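Local coordinates for protein NAD-dependent dehydrogenase (PDB 4Z0P) that probably reduces glyoxylate and hydroxypyruvate at the expense of NADPH, as a member of the D-2-hydroxyacid dehydrogenase family, at residues K5-V10 with E31-A36; T101-W106 with V284-D289; A217-N222 with G251-A256. One frame throughout, in Å; residues are numbered along the deposited sequence.

Contact 1: residues K5-V10 with E31-A36; sequences KSPVIV and EVIDLA
Val8 and Val10 run beside Val32 and Asp34 in parallel register, the two short strand axes 4.7 Å apart at their closest. Four backbone hydrogen bonds join them: Val8 N to Glu31 O, Ile33 N to Val8 O, Val10 N to Ile33 O and Leu35 N to Val10 O. Just ahead of the first, a water bridges Lys5 O and Glu31 N. Leu35 can be followed outward: CB lies 3.8 Å from Val10 O, CG is 4.1 Å from Ile9 CG2, and CD1 ends 3.8 Å from the same Ile9 methyl. Its CG stands beside the backbone N (chi1 -59°), which turns the branch back over Ile9. This pairing completes a beta-alpha-beta crossover, with strand 32-34 at the edge of a parallel sheet and helix 16-23 against the face that carries Val10, Val32 and Asp34. There Val10 CG2 meets Val32 CG1 at 3.7 Å. On the other face, Ile33 CD1 touches Pro7 CB at 3.8 Å. Asp34 OD1 accepts from Ala36 N at 3.0 Å, an Asx turn just past the strand; an alanine here would probably leave that amide without its side-chain acceptor and the turn less firmly held. Glu31, whose side chain also borders Pro7, forms a salt bridge with Arg43 through OE2.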
loop_
_atom_site.group_PDB
_atom_site.type_symbol
_atom_site.label_atom_id
_atom_site.label_comp_id
_atom_site.label_asym_id
_atom_site.label_seq_id
_atom_site.Cartn_x
_atom_site.Cartn_y
_atom_site.Cartn_z
ATOM N N LYS A 5 -21.489 -39.691 12.531
ATOM C CA LYS A 5 -20.567 -38.570 12.885
ATOM C C LYS A 5 -21.362 -37.348 13.313
ATOM O O LYS A 5 -22.461 -37.105 12.811
ATOM C CB LYS A 5 -19.690 -38.190 11.695
ATOM C CG LYS A 5 -18.668 -39.233 11.288
ATOM C CD LYS A 5 -17.671 -38.661 10.291
ATOM C CE LYS A 5 -16.460 -39.565 10.116
ATOM N NZ LYS A 5 -15.249 -38.784 9.750
ATOM N N SER A 6 -20.798 -36.553 14.219
ATOM C CA SER A 6 -21.468 -35.340 14.627
ATOM C C SER A 6 -21.654 -34.402 13.447
ATOM O O SER A 6 -20.712 -34.202 12.655
ATOM C CB SER A 6 -20.676 -34.594 15.697
ATOM O OG SER A 6 -21.335 -33.373 15.983
ATOM N N PRO A 7 -22.855 -33.811 13.334
ATOM C CA PRO A 7 -22.974 -32.638 12.459
ATOM C C PRO A 7 -22.106 -31.464 12.893
ATOM O O PRO A 7 -21.533 -31.458 14.002
ATOM C CB PRO A 7 -24.460 -32.248 12.573
ATOM C CG PRO A 7 -25.157 -33.480 13.059
ATOM C CD PRO A 7 -24.154 -34.186 13.932
ATOM N N VAL A 8 -22.023 -30.467 12.018
ATOM C CA VAL A 8 -21.341 -29.220 12.325
ATOM C C VAL A 8 -22.362 -28.132 12.112
ATOM O O VAL A 8 -22.963 -28.049 11.039
ATOM C CB VAL A 8 -20.122 -28.939 11.412
ATOM C CG1 VAL A 8 -19.451 -27.622 11.785
ATOM C CG2 VAL A 8 -19.106 -30.060 11.509
ATOM N N ILE A 9 -22.579 -27.338 13.149
ATOM C CA ILE A 9 -23.443 -26.160 13.067
ATOM C C ILE A 9 -22.612 -24.991 12.524
ATOM O O ILE A 9 -21.513 -24.738 13.006
ATOM C CB ILE A 9 -23.953 -25.774 14.461
ATOM C CG1 ILE A 9 -24.906 -26.856 14.985
ATOM C CG2 ILE A 9 -24.629 -24.412 14.447
ATOM C CD1 ILE A 9 -25.057 -26.859 16.496
ATOM N N VAL A 10 -23.191 -24.289 11.551
ATOM C CA VAL A 10 -22.584 -23.091 10.953
ATOM C C VAL A 10 -23.567 -21.930 11.209
ATOM O O VAL A 10 -24.702 -21.932 10.724
ATOM C CB VAL A 10 -22.318 -23.284 9.449
ATOM C CG1 VAL A 10 -21.795 -21.993 8.822
ATOM C CG2 VAL A 10 -21.313 -24.416 9.228
ATOM N N GLU A 31 -23.191 -34.024 8.399
ATOM C CA GLU A 31 -24.267 -33.105 8.095
ATOM C C GLU A 31 -23.813 -31.708 8.509
ATOM O O GLU A 31 -23.232 -31.546 9.580
ATOM C CB GLU A 31 -25.538 -33.487 8.844
ATOM C CG GLU A 31 -26.726 -32.617 8.450
ATOM C CD GLU A 31 -27.999 -32.884 9.240
ATOM O OE1 GLU A 31 -27.997 -33.715 10.175
ATOM O OE2 GLU A 31 -29.006 -32.215 8.916
ATOM N N VAL A 32 -24.036 -30.716 7.639
ATOM C CA VAL A 32 -23.706 -29.320 7.924
ATOM C C VAL A 32 -25.046 -28.618 8.073
ATOM O O VAL A 32 -25.897 -28.737 7.211
ATOM C CB VAL A 32 -22.876 -28.684 6.797
ATOM C CG1 VAL A 32 -22.563 -27.236 7.132
ATOM C CG2 VAL A 32 -21.587 -29.471 6.613
ATOM N N ILE A 33 -25.239 -27.925 9.189
ATOM C CA ILE A 33 -26.502 -27.285 9.527
ATOM C C ILE A 33 -26.227 -25.781 9.532
ATOM O O ILE A 33 -25.714 -25.240 10.514
ATOM C CB ILE A 33 -27.019 -27.777 10.891
ATOM C CG1 ILE A 33 -27.174 -29.296 10.896
ATOM C CG2 ILE A 33 -28.334 -27.128 11.221
ATOM C CD1 ILE A 33 -27.463 -29.887 12.252
ATOM N N ASP A 34 -26.560 -25.123 8.417
ATOM C CA ASP A 34 -26.352 -23.698 8.257
ATOM C C ASP A 34 -27.566 -22.962 8.802
ATOM O O ASP A 34 -28.655 -22.997 8.203
ATOM C CB ASP A 34 -26.149 -23.355 6.789
ATOM C CG ASP A 34 -25.900 -21.879 6.540
ATOM O OD1 ASP A 34 -25.851 -21.062 7.488
ATOM O OD2 ASP A 34 -25.758 -21.517 5.338
ATOM N N LEU A 35 -27.374 -22.281 9.916
ATOM C CA LEU A 35 -28.466 -21.577 10.572
ATOM C C LEU A 35 -28.946 -20.310 9.865
ATOM O O LEU A 35 -29.956 -19.723 10.263
ATOM C CB LEU A 35 -28.171 -21.342 12.042
ATOM C CG LEU A 35 -27.906 -22.593 12.894
ATOM C CD1 LEU A 35 -27.746 -22.247 14.374
ATOM C CD2 LEU A 35 -29.006 -23.646 12.755
ATOM N N ALA A 36 -28.279 -19.888 8.798
ATOM C CA ALA A 36 -28.838 -18.860 7.929
ATOM C C ALA A 36 -30.008 -19.355 7.072
ATOM O O ALA A 36 -30.747 -18.547 6.500
ATOM C CB ALA A 36 -27.756 -18.311 7.030
HETATM O O HOH W 1 -23.624 -35.938 10.498
#

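Contact 2: residues T101-W106 with V284-D289; sequences TRMSEW and VAASSD. With NDP (NADPH dihydro-nicotinamide-adenine-dinucleotide phosphate), chain H.
Met103 and Ala286 bring the two backbones nearest, their CA atoms 4.6 Å apart, where a turn of helix 97-115 lies against an irregular loop. No hydrogen bond crosses directly. Two acceptors, Arg102 O and Ala285 O, even approach to 3.2 Å, a closeness probably eased by Arg116 of the second subunit, whose NH1 donates to Arg102 O and NH2 to Ala285 O. The methyl group of Ala285 meets two side chains. CB stands over one face of the Trp106 indole, 3.7 Å from the centroid of the five-membered ring and 18° off its normal, while Met103 SD touches the same CB from another direction. The indole is also fixed through NE1, which bonds to Thr281. Ala286 CB packs on Met103 CB at 3.8 Å. Arg102 extends along the loop, its CD 3.3 Å from Ser287 O. At the edge of its guanidinium, one water links NH1 to Ser287 N and another links NH2 to Asp289 OD2; NH1 also bonds to Gln135 O of the second subunit. Met103, bent at chi2 and chi3, carries CE to within 3.5 Å of NADPH C3N, and Ala286 N donates to the carboxamide O7N at 3.2 Å (163° at the hydrogen). Helix and loop thus form part of the nicotinamide pocket of a D-2-hydroxyacid dehydrogenase, set beside the subunit interface.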
loop_
_atom_site.group_PDB
_atom_site.type_symbol
_atom_site.label_atom_id
_atom_site.label_comp_id
_atom_site.label_asym_id
_atom_site.label_seq_id
_atom_site.Cartn_x
_atom_site.Cartn_y
_atom_site.Cartn_z
ATOM N N THR A 101 -2.596 -12.387 5.883
ATOM C CA THR A 101 -2.133 -11.679 4.686
ATOM C C THR A 101 -3.076 -10.524 4.333
ATOM O O THR A 101 -2.632 -9.454 3.898
ATOM C CB THR A 101 -1.853 -12.643 3.518
ATOM O OG1 THR A 101 -0.914 -12.040 2.632
ATOM C CG2 THR A 101 -3.102 -13.061 2.756
ATOM N N ARG A 102 -4.360 -10.726 4.583
ATOM C CA ARG A 102 -5.381 -9.699 4.335
ATOM C C ARG A 102 -5.223 -8.503 5.272
ATOM O O ARG A 102 -5.304 -7.334 4.835
ATOM C CB ARG A 102 -6.767 -10.311 4.424
ATOM C CG ARG A 102 -7.153 -11.209 3.266
ATOM C CD ARG A 102 -8.373 -12.049 3.599
ATOM N NE ARG A 102 -8.817 -12.857 2.454
ATOM C CZ ARG A 102 -9.687 -12.453 1.520
ATOM N NH1 ARG A 102 -10.282 -11.277 1.615
ATOM N NH2 ARG A 102 -10.000 -13.268 0.510
ATOM N N MET A 103 -4.988 -8.772 6.560
ATOM C CA MET A 103 -4.762 -7.673 7.500
ATOM C C MET A 103 -3.544 -6.852 7.080
ATOM O O MET A 103 -3.589 -5.613 7.088
ATOM C CB MET A 103 -4.602 -8.166 8.928
ATOM C CG MET A 103 -4.377 -7.054 9.934
ATOM S SD MET A 103 -5.700 -5.827 9.981
ATOM C CE MET A 103 -6.890 -6.644 11.049
ATOM N N SER A 104 -2.460 -7.533 6.709
ATOM C CA SER A 104 -1.262 -6.828 6.329
ATOM C C SER A 104 -1.453 -5.966 5.103
ATOM O O SER A 104 -0.881 -4.883 5.025
ATOM C CB SER A 104 -0.102 -7.788 6.167
ATOM O OG SER A 104 0.254 -8.292 7.465
ATOM N N GLU A 105 -2.288 -6.412 4.169
ATOM C CA GLU A 105 -2.679 -5.561 3.042
ATOM C C GLU A 105 -3.311 -4.266 3.519
ATOM O O GLU A 105 -2.977 -3.186 3.052
ATOM C CB GLU A 105 -3.700 -6.240 2.143
ATOM C CG GLU A 105 -3.216 -7.460 1.379
ATOM C CD GLU A 105 -4.364 -8.264 0.771
ATOM O OE1 GLU A 105 -5.525 -7.810 0.862
ATOM O OE2 GLU A 105 -4.105 -9.378 0.265
ATOM N N TRP A 106 -4.269 -4.383 4.428
ATOM C CA TRP A 106 -5.000 -3.205 4.877
ATOM C C TRP A 106 -4.071 -2.250 5.649
ATOM O O TRP A 106 -4.113 -1.035 5.440
ATOM C CB TRP A 106 -6.212 -3.621 5.733
ATOM C CG TRP A 106 -7.082 -2.456 6.178
ATOM C CD1 TRP A 106 -8.207 -1.992 5.568
ATOM C CD2 TRP A 106 -6.892 -1.633 7.345
ATOM N NE1 TRP A 106 -8.739 -0.932 6.287
ATOM C CE2 TRP A 106 -7.943 -0.687 7.372
ATOM C CE3 TRP A 106 -5.955 -1.618 8.373
ATOM C CZ2 TRP A 106 -8.065 0.278 8.400
ATOM C CZ3 TRP A 106 -6.073 -0.680 9.396
ATOM C CH2 TRP A 106 -7.136 0.258 9.394
ATOM N N VAL A 284 -13.696 -4.384 7.617
ATOM C CA VAL A 284 -13.269 -5.238 6.517
ATOM C C VAL A 284 -11.736 -5.348 6.393
ATOM O O VAL A 284 -11.206 -5.751 5.342
ATOM C CB VAL A 284 -13.877 -4.759 5.170
ATOM C CG1 VAL A 284 -15.368 -5.051 5.120
ATOM C CG2 VAL A 284 -13.595 -3.276 4.894
ATOM N N ALA A 285 -10.980 -5.010 7.445
ATOM C CA ALA A 285 -9.527 -5.002 7.290
ATOM C C ALA A 285 -9.020 -6.407 6.933
ATOM O O ALA A 285 -8.161 -6.544 6.069
ATOM C CB ALA A 285 -8.833 -4.479 8.538
ATOM N N ALA A 286 -9.585 -7.434 7.569
ATOM C CA ALA A 286 -9.234 -8.807 7.185
ATOM C C ALA A 286 -10.472 -9.666 7.229
ATOM O O ALA A 286 -10.912 -10.093 8.310
ATOM C CB ALA A 286 -8.154 -9.353 8.094
ATOM N N SER A 287 -11.068 -9.876 6.057
ATOM C CA SER A 287 -12.281 -10.726 5.935
ATOM C C SER A 287 -11.900 -12.181 6.158
ATOM O O SER A 287 -10.796 -12.598 5.813
ATOM C CB SER A 287 -12.884 -10.567 4.538
ATOM O OG SER A 287 -13.427 -9.252 4.424
ATOM N N SER A 288 -12.812 -12.962 6.717
ATOM C CA SER A 288 -12.584 -14.403 6.850
ATOM C C SER A 288 -12.939 -15.107 5.519
ATOM O O SER A 288 -14.068 -15.020 5.045
ATOM C CB SER A 288 -13.437 -14.980 7.991
ATOM O OG SER A 288 -12.963 -14.572 9.259
ATOM N N ASP A 289 -11.954 -15.780 4.946
ATOM C CA ASP A 289 -12.125 -16.638 3.785
ATOM C C ASP A 289 -12.848 -17.874 4.295
ATOM O O ASP A 289 -12.285 -18.640 5.071
ATOM C CB ASP A 289 -10.724 -16.974 3.227
ATOM C CG ASP A 289 -10.739 -17.907 2.044
ATOM O OD1 ASP A 289 -11.593 -18.815 1.964
ATOM O OD2 ASP A 289 -9.843 -17.762 1.182
HETATM P PA NDP H . -2.998 -12.388 19.008
HETATM O O1A NDP H . -3.626 -13.033 20.234
HETATM O O2A NDP H . -2.084 -13.229 18.180
HETATM O O5B NDP H . -2.197 -11.127 19.533
HETATM C C5B NDP H . -2.685 -10.229 20.507
HETATM C C4B NDP H . -1.553 -9.326 20.917
HETATM O O4B NDP H . -2.106 -8.325 21.769
HETATM C C3B NDP H . -0.454 -10.022 21.717
HETATM O O3B NDP H . 0.789 -9.440 21.340
HETATM C C2B NDP H . -0.798 -9.670 23.148
HETATM O O2B NDP H . 0.301 -9.637 24.038
HETATM C C1B NDP H . -1.325 -8.273 22.950
HETATM N N9A NDP H . -2.126 -7.865 24.116
HETATM C C8A NDP H . -3.311 -8.330 24.559
HETATM N N7A NDP H . -3.742 -7.730 25.645
HETATM C C5A NDP H . -2.768 -6.814 25.922
HETATM C C6A NDP H . -2.603 -5.871 26.956
HETATM N N6A NDP H . -3.518 -5.694 27.937
HETATM N N1A NDP H . -1.486 -5.091 26.948
HETATM C C2A NDP H . -0.581 -5.266 25.974
HETATM N N3A NDP H . -0.626 -6.131 24.955
HETATM C C4A NDP H . -1.762 -6.875 24.982
HETATM O O3 NDP H . -4.255 -11.796 18.183
HETATM P PN NDP H . -4.200 -11.535 16.582
HETATM O O1N NDP H . -2.955 -10.796 16.222
HETATM O O2N NDP H . -4.540 -12.781 15.845
HETATM O O5D NDP H . -5.497 -10.620 16.470
HETATM C C5D NDP H . -5.518 -9.367 17.123
HETATM C C4D NDP H . -6.913 -8.762 17.082
HETATM O O4D NDP H . -7.190 -8.232 15.784
HETATM C C3D NDP H . -8.079 -9.714 17.311
HETATM O O3D NDP H . -8.256 -9.978 18.718
HETATM C C2D NDP H . -9.281 -9.016 16.707
HETATM O O2D NDP H . -9.944 -8.206 17.695
HETATM C C1D NDP H . -8.597 -8.091 15.668
HETATM N N1N NDP H . -8.995 -8.393 14.291
HETATM C C2N NDP H . -9.680 -7.458 13.524
HETATM C C3N NDP H . -10.042 -7.712 12.235
HETATM C C7N NDP H . -10.643 -6.675 11.334
HETATM O O7N NDP H . -11.188 -7.064 10.282
HETATM N N7N NDP H . -10.604 -5.404 11.671
HETATM C C4N NDP H . -9.753 -9.045 11.651
HETATM C C5N NDP H . -9.037 -9.987 12.546
HETATM C C6N NDP H . -8.671 -9.654 13.770
HETATM P P2B NDP H . 0.996 -10.995 24.553
HETATM O O1X NDP H . 1.745 -11.500 23.347
HETATM O O2X NDP H . 1.908 -10.477 25.651
HETATM O O3X NDP H . -0.091 -11.890 25.020
HETATM O O HOH W 2 -9.704 -8.898 3.229
HETATM O O HOH W 3 -8.314 -15.505 1.108
#

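Contact 3: residues A217-N222 with G251-A256; sequences AKLSRN and GVLGGA
Ala217 and Val252 mark the closest approach of the two backbones, yet their CA atoms remain 6.6 Å apart and no main-chain hydrogen bond spans the gap, so side chains do the joining. Arg221 carries most of it. A bend at chi3 (66°) swings its guanidinium across to the turn that follows helix 241-250. There two adjacent carbonyls receive it, each bound by a different terminal nitrogen. NH2 gives the straighter bond, to Val252 O at 2.9 Å with 168° at the hydrogen; this oxygen lies close to the guanidinium plane, and the donor sits in the carbonyl plane on a lone pair. NH1 bonds to Gly251 O at 3.1 Å, more bent at 141°, with the donor tilted from that carbonyl plane. Gly251 is the first residue to leave the helix, with a positive phi at which a side chain would be pressed against the preceding carbonyl oxygen. Val252 CG1 borders the polar pair, 4.0 Å from Arg221 NH2 and 4.2 Å from Ala217 N. Deeper in, Leu219 CD1 faces Leu253 CD2 at a loose 4.4 Å; Leu219 also packs on Leu191 of helix 187-193, and Leu253 on Cys247 and Leu248 of helix 241-250. Within the first loop, Ser220 OG accepts from Asn222 N at 3.0 Å, an ST turn that spans Arg221. The chemistry is that of a cation held by two carbonyls of the turn just past a helix: two bonds from one planar group restrict its rotation, and the partial negative charge of the oxygens, perhaps with the nearby helix end, would probably favour the positive charge at this surface position.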
loop_
_atom_site.group_PDB
_atom_site.type_symbol
_atom_site.label_atom_id
_atom_site.label_comp_id
_atom_site.label_asym_id
_atom_site.label_seq_id
_atom_site.Cartn_x
_atom_site.Cartn_y
_atom_site.Cartn_z
ATOM N N ALA A 217 -1.637 12.330 22.771
ATOM C CA ALA A 217 -0.723 13.410 23.173
ATOM C C ALA A 217 0.733 12.979 23.420
ATOM O O ALA A 217 1.621 13.824 23.428
ATOM C CB ALA A 217 -1.267 14.126 24.391
ATOM N N LYS A 218 0.959 11.682 23.638
ATOM C CA LYS A 218 2.300 11.140 23.832
ATOM C C LYS A 218 2.973 10.680 22.546
ATOM O O LYS A 218 4.171 10.413 22.551
ATOM C CB LYS A 218 2.273 9.997 24.849
ATOM C CG LYS A 218 1.937 10.461 26.257
ATOM C CD LYS A 218 1.916 9.245 27.180
ATOM C CE LYS A 218 1.529 9.601 28.610
ATOM N NZ LYS A 218 0.064 9.481 28.813
ATOM N N LEU A 219 2.230 10.627 21.443
ATOM C CA LEU A 219 2.807 10.257 20.143
ATOM C C LEU A 219 3.779 11.310 19.652
ATOM O O LEU A 219 3.723 12.471 20.058
ATOM C CB LEU A 219 1.692 10.007 19.131
ATOM C CG LEU A 219 0.830 8.770 19.419
ATOM C CD1 LEU A 219 -0.403 8.704 18.505
ATOM C CD2 LEU A 219 1.645 7.497 19.235
ATOM N N SER A 220 4.706 10.891 18.805
ATOM C CA SER A 220 5.714 11.802 18.295
ATOM C C SER A 220 5.148 12.948 17.470
ATOM O O SER A 220 4.265 12.747 16.622
ATOM C CB SER A 220 6.733 11.052 17.438
ATOM O OG SER A 220 7.805 11.941 17.140
ATOM N N ARG A 221 5.695 14.141 17.703
ATOM C CA ARG A 221 5.470 15.295 16.803
ATOM C C ARG A 221 6.707 15.620 15.992
ATOM O O ARG A 221 6.729 16.638 15.316
ATOM C CB ARG A 221 5.038 16.502 17.604
ATOM C CG ARG A 221 4.012 16.083 18.655
ATOM C CD ARG A 221 3.061 17.171 19.034
ATOM N NE ARG A 221 2.229 17.514 17.892
ATOM C CZ ARG A 221 1.069 16.948 17.553
ATOM N NH1 ARG A 221 0.448 17.441 16.492
ATOM N NH2 ARG A 221 0.503 15.944 18.254
ATOM N N ASN A 222 7.710 14.746 16.050
ATOM C CA ASN A 222 9.010 14.966 15.422
ATOM C C ASN A 222 9.131 14.378 14.027
ATOM O O ASN A 222 10.187 14.502 13.408
ATOM C CB ASN A 222 10.119 14.395 16.321
ATOM C CG ASN A 222 10.225 15.141 17.635
ATOM O OD1 ASN A 222 10.077 16.353 17.665
ATOM N ND2 ASN A 222 10.449 14.424 18.725
ATOM N N GLY A 251 -5.726 19.130 15.783
ATOM C CA GLY A 251 -4.488 18.840 15.095
ATOM C C GLY A 251 -3.526 17.976 15.887
ATOM O O GLY A 251 -2.446 17.654 15.373
ATOM N N VAL A 252 -3.902 17.567 17.097
ATOM C CA VAL A 252 -3.110 16.609 17.883
ATOM C C VAL A 252 -2.931 15.314 17.075
ATOM O O VAL A 252 -1.848 14.740 17.055
ATOM C CB VAL A 252 -3.706 16.338 19.275
ATOM C CG1 VAL A 252 -2.999 15.170 19.945
ATOM C CG2 VAL A 252 -3.549 17.584 20.160
ATOM N N LEU A 253 -3.994 14.883 16.397
ATOM C CA LEU A 253 -3.889 13.858 15.365
ATOM C C LEU A 253 -3.998 14.505 14.001
ATOM O O LEU A 253 -4.895 15.310 13.759
ATOM C CB LEU A 253 -5.002 12.822 15.489
ATOM C CG LEU A 253 -4.913 11.847 16.667
ATOM C CD1 LEU A 253 -6.167 10.981 16.713
ATOM C CD2 LEU A 253 -3.681 10.965 16.540
ATOM N N GLY A 254 -3.082 14.146 13.108
ATOM C CA GLY A 254 -3.066 14.702 11.756
ATOM C C GLY A 254 -4.018 13.968 10.830
ATOM O O GLY A 254 -4.423 14.494 9.783
ATOM N N GLY A 255 -4.373 12.747 11.207
ATOM C CA GLY A 255 -5.289 11.933 10.429
ATOM C C GLY A 255 -5.510 10.601 11.083
ATOM O O GLY A 255 -4.878 10.268 12.093
ATOM N N ALA A 256 -6.413 9.811 10.496
ATOM C CA ALA A 256 -6.707 8.493 11.034
ATOM C C ALA A 256 -7.235 7.546 9.967
ATOM O O ALA A 256 -7.775 7.992 8.960
ATOM C CB ALA A 256 -7.717 8.595 12.171
#

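In the fold
From the N terminus, contact 1 closes first, around a short loop of twenty residues that contains helix 16-23, and builds the edge of the five-stranded sheet. The chain then reaches helix 97-115, where contact 2 opens; with 177 residues between its segments, it joins that helix to the loop before helix 290-305, after the seven-stranded nucleotide-binding sheet has been laid down. Contact 3 is nested inside that long loop, tying the segment before strand 229-232 to the turn between helix 241-250 and strand 255-258. Contact 1 precedes both in series. Contacts 1 and 3 lie on opposite sides of the chain's centre, about 48 Å apart between centres, with contact 2 about 26 Å from each.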